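Local coordinates for DUF1116 domain-containing protein (Enterococcus faecalis, PDB 3CLQ) that is of unknown function but belongs to the AllG family, named for a subunit of oxamate carbamoyltransferase, and may be related to that enzyme, at residues I22-I27 / I118-Y123; T236-A241 / S307-T312. All blocks are in the same frame, centred on the assembly; numbering follows the deposited sequence.

Interaction 1 (I22-I27 / I118-Y123); sequences IQSKPI and IKNETY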
loop_
_atom_site.group_PDB
_atom_site.type_symbol
_atom_site.label_atom_id
_atom_site.label_comp_id
_atom_site.label_asym_id
_atom_site.label_seq_id
_atom_site.Cartn_x
_atom_site.Cartn_y
_atom_site.Cartn_z
ATOM N N ILE B 22 -6.923 -13.790 18.464
ATOM C CA ILE B 22 -5.768 -12.889 18.318
ATOM C C ILE B 22 -4.512 -13.639 17.918
ATOM O O ILE B 22 -3.747 -13.177 17.067
ATOM C CB ILE B 22 -5.499 -12.119 19.626
ATOM C CG1 ILE B 22 -6.514 -10.991 19.807
ATOM C CG2 ILE B 22 -4.058 -11.587 19.683
ATOM C CD1 ILE B 22 -6.592 -10.493 21.234
ATOM N N GLN B 23 -4.284 -14.799 18.522
ATOM C CA GLN B 23 -3.063 -15.549 18.245
ATOM C C GLN B 23 -3.111 -16.498 17.044
ATOM O O GLN B 23 -2.084 -17.061 16.672
ATOM C CB GLN B 23 -2.639 -16.317 19.480
ATOM C CG GLN B 23 -2.389 -15.413 20.636
ATOM C CD GLN B 23 -1.866 -16.151 21.844
ATOM O OE1 GLN B 23 -1.314 -15.538 22.755
ATOM N NE2 GLN B 23 -2.034 -17.466 21.863
ATOM N N SER B 24 -4.288 -16.725 16.467
ATOM C CA SER B 24 -4.348 -17.459 15.221
ATOM C C SER B 24 -3.429 -16.811 14.220
ATOM O O SER B 24 -3.243 -15.598 14.232
ATOM C CB SER B 24 -5.738 -17.449 14.655
ATOM O OG SER B 24 -6.563 -18.261 15.443
ATOM N N LYS B 25 -2.863 -17.624 13.340
ATOM C CA LYS B 25 -1.976 -17.120 12.332
ATOM C C LYS B 25 -2.279 -17.835 11.031
ATOM O O LYS B 25 -1.647 -18.823 10.692
ATOM C CB LYS B 25 -0.528 -17.325 12.763
ATOM C CG LYS B 25 0.342 -16.108 12.560
ATOM C CD LYS B 25 1.391 -15.942 13.683
ATOM C CE LYS B 25 2.642 -16.746 13.434
ATOM N NZ LYS B 25 3.218 -16.567 12.056
ATOM N N PRO B 26 -3.256 -17.316 10.293
ATOM C CA PRO B 26 -3.725 -17.841 9.010
ATOM C C PRO B 26 -2.649 -17.774 7.928
ATOM O O PRO B 26 -2.165 -16.672 7.600
ATOM C CB PRO B 26 -4.849 -16.886 8.633
ATOM C CG PRO B 26 -5.196 -16.176 9.889
ATOM C CD PRO B 26 -3.971 -16.095 10.691
ATOM N N ILE B 27 -2.286 -18.935 7.383
ATOM C CA ILE B 27 -1.292 -19.036 6.309
ATOM C C ILE B 27 -1.923 -19.496 4.998
ATOM O O ILE B 27 -2.613 -20.520 4.941
ATOM C CB ILE B 27 -0.151 -20.013 6.674
ATOM C CG1 ILE B 27 0.442 -19.659 8.052
ATOM C CG2 ILE B 27 0.941 -20.023 5.581
ATOM C CD1 ILE B 27 1.041 -18.258 8.152
ATOM N N ILE B 118 -6.413 -21.964 3.309
ATOM C CA ILE B 118 -5.793 -21.155 4.343
ATOM C C ILE B 118 -5.774 -21.956 5.629
ATOM O O ILE B 118 -6.805 -22.431 6.068
ATOM C CB ILE B 118 -6.602 -19.848 4.567
ATOM C CG1 ILE B 118 -6.518 -18.941 3.347
ATOM C CG2 ILE B 118 -6.096 -19.079 5.770
ATOM C CD1 ILE B 118 -7.535 -17.846 3.384
ATOM N N LYS B 119 -4.618 -22.107 6.247
ATOM C CA LYS B 119 -4.496 -23.041 7.351
ATOM C C LYS B 119 -3.995 -22.285 8.550
ATOM O O LYS B 119 -3.108 -21.469 8.416
ATOM C CB LYS B 119 -3.513 -24.150 6.983
ATOM C CG LYS B 119 -3.487 -25.340 7.908
ATOM C CD LYS B 119 -2.637 -26.458 7.282
ATOM C CE LYS B 119 -1.540 -26.985 8.240
ATOM N NZ LYS B 119 -0.434 -25.968 8.442
ATOM N N ASN B 120 -4.565 -22.537 9.720
ATOM C CA ASN B 120 -4.116 -21.851 10.917
ATOM C C ASN B 120 -2.793 -22.405 11.467
ATOM O O ASN B 120 -2.744 -23.529 11.968
ATOM C CB ASN B 120 -5.191 -21.931 11.982
ATOM C CG ASN B 120 -5.007 -20.889 13.067
ATOM O OD1 ASN B 120 -3.894 -20.402 13.307
ATOM N ND2 ASN B 120 -6.107 -20.541 13.740
ATOM N N GLU B 121 -1.729 -21.606 11.401
ATOM C CA GLU B 121 -0.412 -22.050 11.868
ATOM C C GLU B 121 -0.409 -22.317 13.375
ATOM O O GLU B 121 0.391 -23.115 13.873
ATOM C CB GLU B 121 0.681 -21.038 11.515
ATOM C CG GLU B 121 2.106 -21.518 11.778
ATOM C CD GLU B 121 3.184 -20.430 11.551
ATOM O OE1 GLU B 121 3.493 -19.647 12.490
ATOM O OE2 GLU B 121 3.747 -20.365 10.436
ATOM N N THR B 122 -1.294 -21.655 14.110
ATOM C CA THR B 122 -1.284 -21.818 15.548
ATOM C C THR B 122 -2.177 -22.981 15.974
ATOM O O THR B 122 -1.787 -23.793 16.818
ATOM C CB THR B 122 -1.735 -20.524 16.248
ATOM O OG1 THR B 122 -0.978 -19.429 15.748
ATOM C CG2 THR B 122 -1.531 -20.611 17.756
ATOM N N TYR B 123 -3.363 -23.066 15.380
ATOM C CA TYR B 123 -4.435 -23.913 15.915
ATOM C C TYR B 123 -4.818 -25.028 14.937
ATOM O O TYR B 123 -5.600 -25.941 15.254
ATOM C CB TYR B 123 -5.642 -23.041 16.337
ATOM C CG TYR B 123 -5.301 -22.187 17.550
ATOM C CD1 TYR B 123 -4.993 -22.808 18.765
ATOM C CD2 TYR B 123 -5.233 -20.776 17.484
ATOM C CE1 TYR B 123 -4.634 -22.077 19.895
ATOM C CE2 TYR B 123 -4.870 -20.015 18.628
ATOM C CZ TYR B 123 -4.560 -20.695 19.839
ATOM O OH TYR B 123 -4.195 -20.063 21.022
#

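Interaction 2 (T236-A241 / S307-T312); sequences TWMGAA and SAITET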
loop_
_atom_site.group_PDB
_atom_site.type_symbol
_atom_site.label_atom_id
_atom_site.label_comp_id
_atom_site.label_asym_id
_atom_site.label_seq_id
_atom_site.Cartn_x
_atom_site.Cartn_y
_atom_site.Cartn_z
ATOM N N THR B 236 -9.352 -13.072 0.156
ATOM C CA THR B 236 -8.240 -13.551 0.942
ATOM C C THR B 236 -8.387 -13.117 2.401
ATOM O O THR B 236 -8.161 -13.899 3.319
ATOM C CB THR B 236 -6.915 -13.058 0.345
ATOM O OG1 THR B 236 -6.952 -13.215 -1.081
ATOM C CG2 THR B 236 -5.731 -13.838 0.904
ATOM N N TRP B 237 -8.800 -11.885 2.639
ATOM C CA TRP B 237 -8.911 -11.449 4.018
ATOM C C TRP B 237 -10.110 -12.082 4.732
ATOM O O TRP B 237 -10.062 -12.363 5.923
ATOM C CB TRP B 237 -8.932 -9.926 4.090
ATOM C CG TRP B 237 -7.838 -9.295 3.245
ATOM C CD1 TRP B 237 -7.986 -8.288 2.307
ATOM C CD2 TRP B 237 -6.446 -9.639 3.238
ATOM N NE1 TRP B 237 -6.769 -7.982 1.731
ATOM C CE2 TRP B 237 -5.805 -8.793 2.281
ATOM C CE3 TRP B 237 -5.669 -10.557 3.961
ATOM C CZ2 TRP B 237 -4.421 -8.844 2.036
ATOM C CZ3 TRP B 237 -4.309 -10.627 3.704
ATOM C CH2 TRP B 237 -3.693 -9.768 2.743
HETATM N N MSE B 238 -11.172 -12.339 3.992
HETATM C CA MSE B 238 -12.339 -12.996 4.570
HETATM C C MSE B 238 -11.899 -14.337 5.089
HETATM O O MSE B 238 -12.256 -14.754 6.205
HETATM C CB MSE B 238 -13.466 -13.152 3.537
HETATM C CG MSE B 238 -14.099 -11.817 3.165
HETATM SE SE MSE B 238 -15.294 -11.828 1.615
HETATM C CE MSE B 238 -15.385 -9.882 1.297
ATOM N N GLY B 239 -11.075 -14.990 4.278
ATOM C CA GLY B 239 -10.624 -16.342 4.573
ATOM C C GLY B 239 -9.716 -16.346 5.778
ATOM O O GLY B 239 -9.793 -17.256 6.617
ATOM N N ALA B 240 -8.861 -15.321 5.848
ATOM C CA ALA B 240 -8.005 -15.102 6.986
ATOM C C ALA B 240 -8.848 -14.981 8.232
ATOM O O ALA B 240 -8.654 -15.733 9.191
ATOM C CB ALA B 240 -7.221 -13.843 6.793
ATOM N N ALA B 241 -9.783 -14.034 8.213
ATOM C CA ALA B 241 -10.662 -13.806 9.367
ATOM C C ALA B 241 -11.451 -15.068 9.769
ATOM O O ALA B 241 -11.592 -15.386 10.960
ATOM C CB ALA B 241 -11.601 -12.637 9.110
ATOM N N SER B 307 -18.747 -11.152 3.882
ATOM C CA SER B 307 -17.644 -10.223 4.078
ATOM C C SER B 307 -17.637 -9.593 5.449
ATOM O O SER B 307 -16.679 -8.931 5.804
ATOM C CB SER B 307 -17.691 -9.119 3.021
ATOM O OG SER B 307 -19.023 -8.652 2.861
ATOM N N ALA B 308 -18.706 -9.777 6.206
ATOM C CA ALA B 308 -18.839 -9.139 7.500
ATOM C C ALA B 308 -18.043 -9.895 8.548
ATOM O O ALA B 308 -18.039 -9.529 9.715
ATOM C CB ALA B 308 -20.306 -9.070 7.899
ATOM N N ILE B 309 -17.369 -10.960 8.133
ATOM C CA ILE B 309 -16.555 -11.732 9.057
ATOM C C ILE B 309 -15.377 -10.834 9.407
ATOM O O ILE B 309 -14.749 -10.920 10.456
ATOM C CB ILE B 309 -16.059 -13.042 8.399
ATOM C CG1 ILE B 309 -15.400 -13.943 9.438
ATOM C CG2 ILE B 309 -15.141 -12.766 7.189
ATOM C CD1 ILE B 309 -16.395 -14.749 10.221
ATOM N N THR B 310 -15.096 -9.975 8.461
ATOM C CA THR B 310 -14.101 -8.958 8.553
ATOM C C THR B 310 -14.276 -8.037 9.793
ATOM O O THR B 310 -13.377 -7.898 10.616
ATOM C CB THR B 310 -14.151 -8.208 7.204
ATOM O OG1 THR B 310 -13.371 -8.944 6.238
ATOM C CG2 THR B 310 -13.660 -6.827 7.314
ATOM N N GLU B 311 -15.429 -7.410 9.934
ATOM C CA GLU B 311 -15.674 -6.670 11.147
ATOM C C GLU B 311 -15.830 -7.591 12.350
ATOM O O GLU B 311 -15.581 -7.156 13.488
ATOM C CB GLU B 311 -16.876 -5.750 10.985
ATOM C CG GLU B 311 -17.520 -5.901 9.624
ATOM C CD GLU B 311 -17.235 -4.721 8.713
ATOM O OE1 GLU B 311 -17.061 -3.601 9.237
ATOM O OE2 GLU B 311 -17.209 -4.906 7.473
ATOM N N THR B 312 -16.220 -8.850 12.120
ATOM C CA THR B 312 -16.283 -9.809 13.237
ATOM C C THR B 312 -14.894 -10.008 13.813
ATOM O O THR B 312 -14.771 -10.280 14.991
ATOM C CB THR B 312 -16.859 -11.219 12.882
ATOM O OG1 THR B 312 -18.181 -11.110 12.370
ATOM C CG2 THR B 312 -16.926 -12.088 14.127
#

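Interaction 1 (I22-I27 / I118-Y123)
K25 and N120 meet where the two segments are held together by side-chain as well as backbone bonds. The backbone N of K25 gives its hydrogen to N120 OD1 at 3.0 Å, and the bond is nearly straight at 166°. T122 N reaches the same oxygen from the opposite face of the carboxamide and makes an Asx turn. The two N-H groups therefore grip OD1 well out of the carbonyl plane, one on either face. The other end of the amide is held too: N120 ND2 donates to S24 OG at 2.9 Å, with OG close to the amide plane. N120 CG lies anti to its own backbone N (chi1 -161°), and this swings the amide back toward S24 and K25. T122 OG1 donates to Q23 O at 2.8 Å and ties the turn to the end of helix 6-23. E121 N donates to K25 O. Farther along, I27 and K119 form an antiparallel hydrogen-bonded pair, with I27 N to K119 O at 2.9 Å and a matching return bond. P26 and N120 are the neighbouring non-hydrogen-bonded pair. K25 and E121 run side by side, pointing the same way, and a salt bridge joins K25 NZ to E121 OE1 at 3.1 Å, though its hydrogen bond is weak. On this side E121 CB also packs on I27 CG1 at 3.7 Å. P26 CB meets I118 CG2 at 3.8 Å on the sheet face that also carries N120. The Y123 ring sets its edge against S24 OG. Strands 26-33 and 114-120 are the two inner strands of a four-stranded antiparallel sheet. Helix 234-247 touches S24 and N120 through A247, while R177 of helix 176-183 packs on K25 and P26.

Interaction 2 (T236-A241 / S307-T312)
I309 CG2 is turned between its own backbone N and carbonyl carbon, while CG1 stands anti to the N (chi1 -171°). Both branches thereby face helix 234-247. CG2 lies against the backbone of M238, 3.6 Å from M238 O, and also touches M238 CB. CG1 comes alongside A241 CB at 4.0 Å. A241 CB points at the start of helix 309-313 and rests 3.8 Å from I309 O. The I309 side chain thus fits between M238 and A241, which are three residues apart on one side of their helix. M238 is a selenomethionine. Its chain is extended beyond CG (chi2 168°) and runs toward S307, with SE 3.8 Å from S307 CA. The modelled position of its terminal methyl is doubtful. This is buried apolar packing, near the centre of the chain, of helix 234-247 against the turn before helix 309-313 and that helix's first residues. That turn leads on from strand 304-305. On the same helix, E311 OE1 accepts a hydrogen bond from G317 N, and E311 OE2 is weakly bonded to H191 ND1. Within 307-312, A308 O accepts both T312 N and T312 OG1, the latter at 3.1 Å, from opposite faces of the carbonyl. I309 and T312 both also touch L245, one turn farther along helix 234-247.

In the fold
From the N terminus, the chain leaves helix 6-23 and enters strand 26-33. Interaction 1 closes a loop of 90 residues when strand 114-120 returns beside it. The chain then runs on through helices 146-168 to 216-226 before reaching helix 234-247. Interaction 2 closes a second loop, of 65 residues, holding the whole of the other four-stranded antiparallel sheet. The two loops follow in series and neither nest nor cross. Their centres are about 14 Å apart, yet they touch: P26 CG lies 3.6 Å from A240 O, and I118 CD1 packs on G239. Helix 234-247 thus packs on the strands of interaction 1 and, through interaction 2, on helix 309-313.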